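Local coordinates for protein ADP-dependent (S)-NAD(P)H-hydrate dehydratase (Streptococcus mutans, PDB 3BGK) that probably dehydrates the S-form of NAD(P)HX, a damaged hydrated form of NAD(P)H, at the expense of ADP, returning NAD(P)H, AMP and phosphate, at residues V276-K288 and I298-S310. Numbering follows the deposited sequence.
Sequences VFLHSYIADQLSK and ISAEITRVMKEMS
Segments 276-287 of helix 268-287 and 298-310 of helix 295-310 pack at a steep angle, 106° between their N-to-C directions and 9.8 Å between axes at closest approach, with I282 and I298 the nearest residues by CA. No hydrogen bond crosses the interface, which is held by interlocking apolar side chains, knobs-into-holes fashion. I282 drops into a hole formed by I298, E301, I302 and V305: with its CG2 anti to the backbone N, that methyl lies 3.9 Å from I298 CG2, while CD1 runs on to the backbone of I302. In return, I298 fits among H279, A283, I282 and L286. V305 sits among L278, Y281, I282 and Q285; its CG1 touches L278 CD1 at 3.7 Å and lies at the edge of the Y281 ring, near its plane. L278 CD2 reaches across the CG of selenomethionine M306. Selenomethionine M309, bent at chi2 (-73°), touches Y281 CE2 with its CE at 3.4 Å; its SE stands above the ring face, 5.5 Å from the centroid, a longer Met-aromatic contact. Within helix 298-310, R304 NH2 donates a hydrogen bond to E301 OE1 (2.6 Å) as part of a salt bridge, and E301 CG packs against L286. The contact joins the last two helices of an alpha/beta three-layer sandwich. Helix 249-263 backs L278, H279 and I298; H279 NE2 hydrogen-bonds M249 O. M309 rests on helix 39-45 near the bound potassium ion, and M306 packs against Y291 of a second subunit.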
loop_
_atom_site.group_PDB
_atom_site.type_symbol
_atom_site.label_atom_id
_atom_site.label_comp_id
_atom_site.label_asym_id
_atom_site.label_seq_id
_atom_site.Cartn_x
_atom_site.Cartn_y
_atom_site.Cartn_z
ATOM N N VAL A 276 20.252 -10.899 -15.598
ATOM C CA VAL A 276 19.438 -12.050 -15.973
ATOM C C VAL A 276 19.662 -13.234 -15.033
ATOM O O VAL A 276 18.697 -13.902 -14.644
ATOM C CB VAL A 276 19.667 -12.463 -17.445
ATOM C CG1 VAL A 276 18.882 -13.738 -17.799
ATOM C CG2 VAL A 276 19.266 -11.331 -18.374
ATOM N N PHE A 277 20.914 -13.484 -14.653
ATOM C CA PHE A 277 21.206 -14.586 -13.732
ATOM C C PHE A 277 20.560 -14.363 -12.369
ATOM O O PHE A 277 19.913 -15.262 -11.832
ATOM C CB PHE A 277 22.714 -14.821 -13.557
ATOM C CG PHE A 277 23.050 -15.775 -12.425
ATOM C CD1 PHE A 277 23.004 -17.155 -12.618
ATOM C CD2 PHE A 277 23.384 -15.292 -11.159
ATOM C CE1 PHE A 277 23.295 -18.034 -11.574
ATOM C CE2 PHE A 277 23.675 -16.166 -10.113
ATOM C CZ PHE A 277 23.628 -17.537 -10.323
ATOM N N LEU A 278 20.747 -13.168 -11.813
ATOM C CA LEU A 278 20.297 -12.876 -10.460
ATOM C C LEU A 278 18.777 -12.953 -10.302
ATOM O O LEU A 278 18.272 -13.455 -9.306
ATOM C CB LEU A 278 20.833 -11.516 -10.002
ATOM C CG LEU A 278 20.866 -11.315 -8.488
ATOM C CD1 LEU A 278 21.757 -12.346 -7.826
ATOM C CD2 LEU A 278 21.343 -9.923 -8.184
ATOM N N HIS A 279 18.069 -12.445 -11.299
ATOM C CA HIS A 279 16.619 -12.556 -11.405
ATOM C C HIS A 279 16.157 -13.997 -11.121
ATOM O O HIS A 279 15.378 -14.230 -10.185
ATOM C CB HIS A 279 16.220 -12.067 -12.802
ATOM C CG HIS A 279 14.783 -12.283 -13.159
ATOM N ND1 HIS A 279 14.342 -13.411 -13.819
ATOM C CD2 HIS A 279 13.696 -11.493 -12.998
ATOM C CE1 HIS A 279 13.041 -13.316 -14.028
ATOM N NE2 HIS A 279 12.628 -12.157 -13.548
ATOM N N SER A 280 16.666 -14.959 -11.896
ATOM C CA SER A 280 16.313 -16.381 -11.719
ATOM C C SER A 280 16.915 -17.018 -10.468
ATOM O O SER A 280 16.294 -17.892 -9.847
ATOM C CB SER A 280 16.690 -17.205 -12.956
ATOM O OG SER A 280 15.719 -17.052 -13.977
ATOM N N TYR A 281 18.123 -16.588 -10.109
ATOM C CA TYR A 281 18.793 -17.074 -8.906
ATOM C C TYR A 281 17.981 -16.759 -7.655
ATOM O O TYR A 281 17.858 -17.604 -6.770
ATOM C CB TYR A 281 20.197 -16.476 -8.804
ATOM C CG TYR A 281 20.928 -16.758 -7.514
ATOM C CD1 TYR A 281 21.669 -17.921 -7.352
ATOM C CD2 TYR A 281 20.900 -15.845 -6.464
ATOM C CE1 TYR A 281 22.352 -18.181 -6.166
ATOM C CE2 TYR A 281 21.573 -16.092 -5.284
ATOM C CZ TYR A 281 22.299 -17.261 -5.141
ATOM O OH TYR A 281 22.979 -17.504 -3.964
ATOM N N ILE A 282 17.432 -15.546 -7.590
ATOM C CA ILE A 282 16.575 -15.142 -6.472
ATOM C C ILE A 282 15.287 -15.979 -6.459
ATOM O O ILE A 282 14.870 -16.483 -5.408
ATOM C CB ILE A 282 16.282 -13.613 -6.491
ATOM C CG1 ILE A 282 17.560 -12.829 -6.163
ATOM C CG2 ILE A 282 15.170 -13.257 -5.510
ATOM C CD1 ILE A 282 17.538 -11.360 -6.582
ATOM N N ALA A 283 14.688 -16.149 -7.637
ATOM C CA ALA A 283 13.489 -16.965 -7.804
ATOM C C ALA A 283 13.728 -18.392 -7.315
ATOM O O ALA A 283 12.857 -18.977 -6.658
ATOM C CB ALA A 283 13.030 -16.957 -9.261
ATOM N N ASP A 284 14.913 -18.934 -7.625
ATOM C CA ASP A 284 15.334 -20.253 -7.131
ATOM C C ASP A 284 15.391 -20.312 -5.613
ATOM O O ASP A 284 14.948 -21.294 -5.025
ATOM C CB ASP A 284 16.683 -20.687 -7.728
ATOM C CG ASP A 284 16.534 -21.385 -9.078
ATOM O OD1 ASP A 284 15.609 -21.027 -9.844
ATOM O OD2 ASP A 284 17.336 -22.297 -9.382
ATOM N N GLN A 285 15.928 -19.273 -4.982
ATOM C CA GLN A 285 15.971 -19.212 -3.514
ATOM C C GLN A 285 14.586 -19.131 -2.888
ATOM O O GLN A 285 14.304 -19.831 -1.912
ATOM C CB GLN A 285 16.805 -18.031 -3.038
ATOM C CG GLN A 285 18.272 -18.348 -2.897
ATOM C CD GLN A 285 19.084 -17.148 -2.481
ATOM O OE1 GLN A 285 18.550 -16.128 -2.028
ATOM N NE2 GLN A 285 20.394 -17.260 -2.628
ATOM N N LEU A 286 13.730 -18.285 -3.459
ATOM C CA LEU A 286 12.362 -18.108 -2.976
ATOM C C LEU A 286 11.462 -19.328 -3.219
ATOM O O LEU A 286 10.437 -19.489 -2.544
ATOM C CB LEU A 286 11.723 -16.841 -3.580
ATOM C CG LEU A 286 12.229 -15.489 -3.068
ATOM C CD1 LEU A 286 11.644 -14.343 -3.871
ATOM C CD2 LEU A 286 11.934 -15.314 -1.576
ATOM N N SER A 287 11.856 -20.180 -4.166
ATOM C CA SER A 287 11.078 -21.362 -4.549
ATOM C C SER A 287 11.033 -22.453 -3.484
ATOM O O SER A 287 10.071 -23.230 -3.424
ATOM C CB SER A 287 11.603 -21.959 -5.856
ATOM O OG SER A 287 12.866 -22.587 -5.681
ATOM N N LYS A 288 12.070 -22.518 -2.655
ATOM C CA LYS A 288 12.134 -23.530 -1.596
ATOM C C LYS A 288 10.944 -23.407 -0.649
ATOM O O LYS A 288 10.559 -24.369 0.012
ATOM C CB LYS A 288 13.452 -23.437 -0.812
ATOM C CG LYS A 288 14.727 -23.413 -1.665
ATOM C CD LYS A 288 14.858 -24.646 -2.554
ATOM C CE LYS A 288 16.059 -24.520 -3.493
ATOM N NZ LYS A 288 16.021 -25.529 -4.601
ATOM N N ILE A 298 10.359 -11.104 -5.611
ATOM C CA ILE A 298 11.749 -11.133 -6.081
ATOM C C ILE A 298 12.424 -9.769 -5.906
ATOM O O ILE A 298 13.573 -9.689 -5.472
ATOM C CB ILE A 298 11.824 -11.552 -7.563
ATOM C CG1 ILE A 298 11.506 -13.038 -7.709
ATOM C CG2 ILE A 298 13.192 -11.245 -8.161
ATOM C CD1 ILE A 298 11.345 -13.497 -9.150
ATOM N N SER A 299 11.693 -8.709 -6.256
ATOM C CA SER A 299 12.167 -7.329 -6.131
ATOM C C SER A 299 12.546 -6.959 -4.706
ATOM O O SER A 299 13.560 -6.284 -4.481
ATOM C CB SER A 299 11.117 -6.349 -6.659
ATOM O OG SER A 299 11.083 -6.375 -8.071
ATOM N N ALA A 300 11.731 -7.408 -3.755
ATOM C CA ALA A 300 11.946 -7.152 -2.336
ATOM C C ALA A 300 13.269 -7.734 -1.823
ATOM O O ALA A 300 13.857 -7.204 -0.866
ATOM C CB ALA A 300 10.770 -7.697 -1.523
ATOM N N GLU A 301 13.730 -8.804 -2.474
ATOM C CA GLU A 301 14.931 -9.542 -2.060
ATOM C C GLU A 301 16.224 -9.066 -2.707
ATOM O O GLU A 301 17.309 -9.391 -2.223
ATOM C CB GLU A 301 14.758 -11.039 -2.339
ATOM C CG GLU A 301 13.605 -11.696 -1.571
ATOM C CD GLU A 301 13.762 -11.581 -0.065
ATOM O OE1 GLU A 301 14.885 -11.796 0.451
ATOM O OE2 GLU A 301 12.759 -11.266 0.607
ATOM N N ILE A 302 16.103 -8.281 -3.780
ATOM C CA ILE A 302 17.240 -7.880 -4.620
ATOM C C ILE A 302 18.475 -7.351 -3.871
ATOM O O ILE A 302 19.547 -7.939 -4.012
ATOM C CB ILE A 302 16.817 -6.915 -5.778
ATOM C CG1 ILE A 302 15.911 -7.639 -6.779
ATOM C CG2 ILE A 302 18.047 -6.369 -6.508
ATOM C CD1 ILE A 302 15.260 -6.741 -7.808
ATOM N N THR A 303 18.352 -6.272 -3.093
ATOM C CA THR A 303 19.555 -5.720 -2.436
ATOM C C THR A 303 20.222 -6.627 -1.421
ATOM O O THR A 303 21.441 -6.619 -1.312
ATOM C CB THR A 303 19.383 -4.335 -1.769
ATOM O OG1 THR A 303 18.080 -4.201 -1.192
ATOM C CG2 THR A 303 19.643 -3.258 -2.763
ATOM N N ARG A 304 19.433 -7.389 -0.669
ATOM C CA ARG A 304 20.012 -8.337 0.283
ATOM C C ARG A 304 20.923 -9.323 -0.448
ATOM O O ARG A 304 22.000 -9.663 0.044
ATOM C CB ARG A 304 18.928 -9.076 1.074
ATOM C CG ARG A 304 19.488 -10.036 2.113
ATOM C CD ARG A 304 18.400 -10.857 2.809
ATOM N NE ARG A 304 17.528 -11.581 1.877
ATOM C CZ ARG A 304 17.874 -12.683 1.210
ATOM N NH1 ARG A 304 19.094 -13.203 1.339
ATOM N NH2 ARG A 304 16.997 -13.263 0.397
ATOM N N VAL A 305 20.499 -9.752 -1.633
ATOM C CA VAL A 305 21.246 -10.739 -2.410
ATOM C C VAL A 305 22.407 -10.094 -3.171
ATOM O O VAL A 305 23.489 -10.672 -3.245
ATOM C CB VAL A 305 20.328 -11.541 -3.359
ATOM C CG1 VAL A 305 21.130 -12.554 -4.160
ATOM C CG2 VAL A 305 19.227 -12.248 -2.565
HETATM N N MSE A 306 22.187 -8.903 -3.723
HETATM C CA MSE A 306 23.271 -8.144 -4.344
HETATM C C MSE A 306 24.371 -7.866 -3.325
HETATM O O MSE A 306 25.554 -7.981 -3.647
HETATM C CB MSE A 306 22.768 -6.838 -4.961
HETATM C CG MSE A 306 21.948 -7.023 -6.218
HETATM SE SE MSE A 306 21.470 -5.358 -7.109
HETATM C CE MSE A 306 23.219 -4.885 -7.830
ATOM N N LYS A 307 23.967 -7.515 -2.102
ATOM C CA LYS A 307 24.893 -7.343 -0.980
ATOM C C LYS A 307 25.748 -8.590 -0.745
ATOM O O LYS A 307 26.963 -8.476 -0.582
ATOM C CB LYS A 307 24.138 -6.979 0.298
ATOM C CG LYS A 307 25.020 -6.797 1.521
ATOM C CD LYS A 307 25.962 -5.617 1.358
ATOM C CE LYS A 307 27.020 -5.597 2.448
ATOM N NZ LYS A 307 27.897 -4.401 2.314
ATOM N N GLU A 308 25.105 -9.761 -0.724
ATOM C CA GLU A 308 25.786 -11.061 -0.646
ATOM C C GLU A 308 26.716 -11.289 -1.841
ATOM O O GLU A 308 27.808 -11.836 -1.687
ATOM C CB GLU A 308 24.776 -12.211 -0.595
ATOM C CG GLU A 308 23.972 -12.356 0.688
ATOM C CD GLU A 308 23.072 -13.597 0.675
ATOM O OE1 GLU A 308 22.494 -13.912 -0.391
ATOM O OE2 GLU A 308 22.939 -14.261 1.729
HETATM N N MSE A 309 26.268 -10.884 -3.028
HETATM C CA MSE A 309 27.043 -11.072 -4.254
HETATM C C MSE A 309 28.283 -10.194 -4.250
HETATM O O MSE A 309 29.309 -10.568 -4.814
HETATM C CB MSE A 309 26.193 -10.785 -5.498
HETATM C CG MSE A 309 25.121 -11.830 -5.769
HETATM SE SE MSE A 309 25.824 -13.520 -6.455
HETATM C CE MSE A 309 24.677 -14.751 -5.494
ATOM N N SER A 310 28.178 -9.028 -3.612
ATOM C CA SER A 310 29.299 -8.098 -3.521
ATOM C C SER A 310 30.309 -8.564 -2.467
ATOM O O SER A 310 31.444 -8.095 -2.446
ATOM C CB SER A 310 28.828 -6.651 -3.274
ATOM O OG SER A 310 28.453 -6.419 -1.926
#